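PDB 4P4M: DNA polymerase beta from Leishmania infantum, which catalyses template-directed addition of deoxynucleotides to a DNA primer and probably serves in base excision repair, as a family X DNA polymerase. Local coordinates for residues Glu225-Ser229 and Leu230-Glu234. Residues are numbered along the deposited sequence; the frame is centred on the assembly and turned at random.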
ATOM      1  N   GLU A 225       7.478  12.195   9.127  1.00 17.61           N
ATOM      2  CA  GLU A 225       7.654  13.546   9.694  1.00 20.49           C
ATOM      3  C   GLU A 225       8.538  14.422   8.804  1.00 23.64           C
ATOM      4  O   GLU A 225       8.272  15.621   8.626  1.00 19.85           O
ATOM      5  CB  GLU A 225       8.271  13.475  11.096  1.00 24.24           C
ATOM      6  CG  GLU A 225       7.347  12.899  12.151  1.00 40.95           C
ATOM      7  CD  GLU A 225       8.055  12.662  13.478  1.00 66.90           C
ATOM      8  OE1 GLU A 225       9.306  12.603  13.495  1.00 61.38           O
ATOM      9  OE2 GLU A 225       7.357  12.529  14.505  1.00 80.77           O
ATOM     10  N   PHE A 226       9.593  13.826   8.251  1.00 20.51           N
ATOM     11  CA  PHE A 226      10.501  14.555   7.360  1.00 21.75           C
ATOM     12  C   PHE A 226       9.753  15.048   6.108  1.00 20.30           C
ATOM     13  O   PHE A 226       9.863  16.222   5.731  1.00 19.07           O
ATOM     14  CB  PHE A 226      11.706  13.671   6.987  1.00 19.85           C
ATOM     15  CG  PHE A 226      12.804  14.405   6.248  1.00 18.57           C
ATOM     16  CD1 PHE A 226      13.610  15.324   6.911  1.00 21.02           C
ATOM     17  CD2 PHE A 226      13.045  14.158   4.902  1.00 18.95           C
ATOM     18  CE1 PHE A 226      14.612  16.005   6.236  1.00 25.52           C
ATOM     19  CE2 PHE A 226      14.052  14.824   4.224  1.00 21.03           C
ATOM     20  CZ  PHE A 226      14.836  15.746   4.894  1.00 23.62           C
ATOM     21  N   LEU A 227       8.989  14.154   5.475  1.00 18.56           N
ATOM     22  CA  LEU A 227       8.196  14.512   4.292  1.00 16.45           C
ATOM     23  C   LEU A 227       7.124  15.560   4.609  1.00 18.71           C
ATOM     24  O   LEU A 227       6.783  16.384   3.764  1.00 19.28           O
ATOM     25  CB  LEU A 227       7.548  13.269   3.673  1.00 17.49           C
ATOM     26  CG  LEU A 227       8.512  12.204   3.130  1.00 19.40           C
ATOM     27  CD1 LEU A 227       7.744  10.943   2.737  1.00 17.04           C
ATOM     28  CD2 LEU A 227       9.308  12.740   1.931  1.00 18.63           C
ATOM     29  N   GLU A 228       6.587  15.521   5.821  1.00 17.02           N
ATOM     30  CA  GLU A 228       5.624  16.545   6.241  1.00 18.20           C
ATOM     31  C   GLU A 228       6.287  17.925   6.404  1.00 25.27           C
ATOM     32  O   GLU A 228       5.702  18.948   6.030  1.00 21.62           O
ATOM     33  CB  GLU A 228       4.899  16.100   7.522  1.00 22.08           C
ATOM     34  CG  GLU A 228       3.898  14.962   7.258  1.00 19.78           C
ATOM     35  CD  GLU A 228       3.373  14.303   8.521  1.00 29.84           C
ATOM     36  OE1 GLU A 228       3.977  14.488   9.600  1.00 27.35           O
ATOM     37  OE2 GLU A 228       2.360  13.578   8.423  1.00 26.69           O
ATOM     38  N   SER A 229       7.506  17.952   6.942  1.00 21.61           N
ATOM     39  CA  SER A 229       8.220  19.227   7.130  1.00 20.40           C
ATOM     40  C   SER A 229       8.561  19.883   5.791  1.00 23.37           C
ATOM     41  O   SER A 229       8.679  21.110   5.699  1.00 25.76           O
ATOM     42  CB  SER A 229       9.488  19.048   7.988  1.00 23.48           C
ATOM     43  OG  SER A 229      10.509  18.343   7.293  1.00 24.75           O
ATOM     44  N   LEU A 230       8.693  19.064   4.752  1.00 19.48           N
ATOM     45  CA  LEU A 230       8.964  19.552   3.397  1.00 22.21           C
ATOM     46  C   LEU A 230       7.689  19.953   2.647  1.00 25.16           C
ATOM     47  O   LEU A 230       7.756  20.446   1.520  1.00 22.71           O
ATOM     48  CB  LEU A 230       9.702  18.478   2.590  1.00 19.53           C
ATOM     49  CG  LEU A 230      11.154  18.242   3.002  1.00 20.64           C
ATOM     50  CD1 LEU A 230      11.671  16.927   2.419  1.00 22.79           C
ATOM     51  CD2 LEU A 230      12.014  19.416   2.572  1.00 24.92           C
ATOM     52  N   LYS A 231       6.538  19.740   3.277  1.00 23.92           N
ATOM     53  CA  LYS A 231       5.232  20.014   2.672  1.00 21.28           C
ATOM     54  C   LYS A 231       4.912  19.109   1.471  1.00 23.20           C
ATOM     55  O   LYS A 231       4.065  19.450   0.632  1.00 23.80           O
ATOM     56  CB  LYS A 231       5.085  21.491   2.283  1.00 19.93           C
ATOM     57  CG  LYS A 231       5.417  22.475   3.401  1.00 29.72           C
ATOM     58  CD  LYS A 231       4.593  22.208   4.640  1.00 43.05           C
ATOM     59  CE  LYS A 231       5.010  23.132   5.781  1.00 69.57           C
ATOM     60  NZ  LYS A 231       4.223  22.888   7.026  1.00 73.55           N
ATOM     61  N   TYR A 232       5.588  17.967   1.390  1.00 19.12           N
ATOM     62  CA  TYR A 232       5.221  16.942   0.402  1.00 18.36           C
ATOM     63  C   TYR A 232       3.984  16.191   0.902  1.00 19.09           C
ATOM     64  O   TYR A 232       2.938  16.221   0.252  1.00 20.75           O
ATOM     65  CB  TYR A 232       6.388  15.975   0.152  1.00 19.27           C
ATOM     66  CG  TYR A 232       6.048  14.795  -0.754  1.00 17.60           C
ATOM     67  CD1 TYR A 232       5.994  14.942  -2.138  1.00 17.61           C
ATOM     68  CD2 TYR A 232       5.801  13.535  -0.219  1.00 17.74           C
ATOM     69  CE1 TYR A 232       5.689  13.844  -2.987  1.00 19.75           C
ATOM     70  CE2 TYR A 232       5.484  12.437  -1.047  1.00 20.17           C
ATOM     71  CZ  TYR A 232       5.435  12.599  -2.422  1.00 19.71           C
ATOM     72  OH  TYR A 232       5.140  11.507  -3.216  1.00 18.83           O
ATOM     73  N   LEU A 233       4.089  15.537   2.064  1.00 20.43           N
ATOM     74  CA  LEU A 233       2.913  14.921   2.691  1.00 18.43           C
ATOM     75  C   LEU A 233       2.068  16.011   3.355  1.00 25.45           C
ATOM     76  O   LEU A 233       2.568  16.756   4.203  1.00 21.04           O
ATOM     77  CB  LEU A 233       3.308  13.842   3.721  1.00 17.96           C
ATOM     78  CG  LEU A 233       3.971  12.573   3.151  1.00 16.01           C
ATOM     79  CD1 LEU A 233       4.245  11.540   4.267  1.00 19.32           C
ATOM     80  CD2 LEU A 233       3.118  11.948   2.028  1.00 17.34           C
ATOM     81  N   GLU A 234       0.797  16.119   2.968  1.00 18.37           N
ATOM     82  CA  GLU A 234      -0.038  17.209   3.468  1.00 20.64           C
ATOM     83  C   GLU A 234      -1.314  16.773   4.184  1.00 23.65           C
ATOM     84  O   GLU A 234      -2.004  17.602   4.786  1.00 22.30           O
ATOM     85  CB  GLU A 234      -0.327  18.246   2.363  1.00 27.97           C
ATOM     86  CG  GLU A 234      -1.041  17.719   1.137  1.00 25.09           C
ATOM     87  CD  GLU A 234      -1.409  18.834   0.145  1.00 26.12           C
ATOM     88  OE1 GLU A 234      -0.505  19.423  -0.485  1.00 26.36           O
ATOM     89  OE2 GLU A 234      -2.610  19.124   0.003  1.00 22.92           O
TER
HETATM   90  O   HOH W   1       2.873  19.222   5.360  1.00 27.39           O
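Two backbone amides converge on Leu227 O as the chain leaves its helix: Tyr232 N at 3.1 Å, almost in line with the carbonyl (C=O...N 168°), and Leu233 N at 3.3 Å, well above the carbonyl plane. Lys231 breaks helical geometry, and its N bonds back to Glu228 O at 3.0 Å. This bond and that from Tyr232 N to Leu227 O, with the left-handed backbone of Lys231 (phi 66°), make a Schellman motif; the Leu233 N bond is additional. A water donates to both Glu228 O and Leu233 O, tying the helix end to the start of the strand. Phe226 O also has two donors, Leu230 N and a hydroxyl: Ser229 OG, turned back over its own helix by a chi1 of 71°, donates to Phe226 O at 2.7 Å.

The apolar side chains close round the same turn. Leu233 lays CG and CD1 obliquely against Leu227, with CG 3.7 Å from Leu227 CB. The Leu227 and Tyr232 side chains lie side by side, pointing the same way, with Leu227 CD2 4.2 Å from Tyr232 CD2. Leu230 CD1 meets the Phe226 ring obliquely at CE2, 3.7 Å away. Helix 157-175 supplies His163, whose ND1 is hydrogen-bonded to Tyr232 OH, and Tyr166, which stacks on the Tyr232 ring; Phe226, Leu227 and Leu230 touch the same helix. The turn itself leads from helix 219-229 into strand 233-236, paired antiparallel with strand 243-248 in the palm sheet.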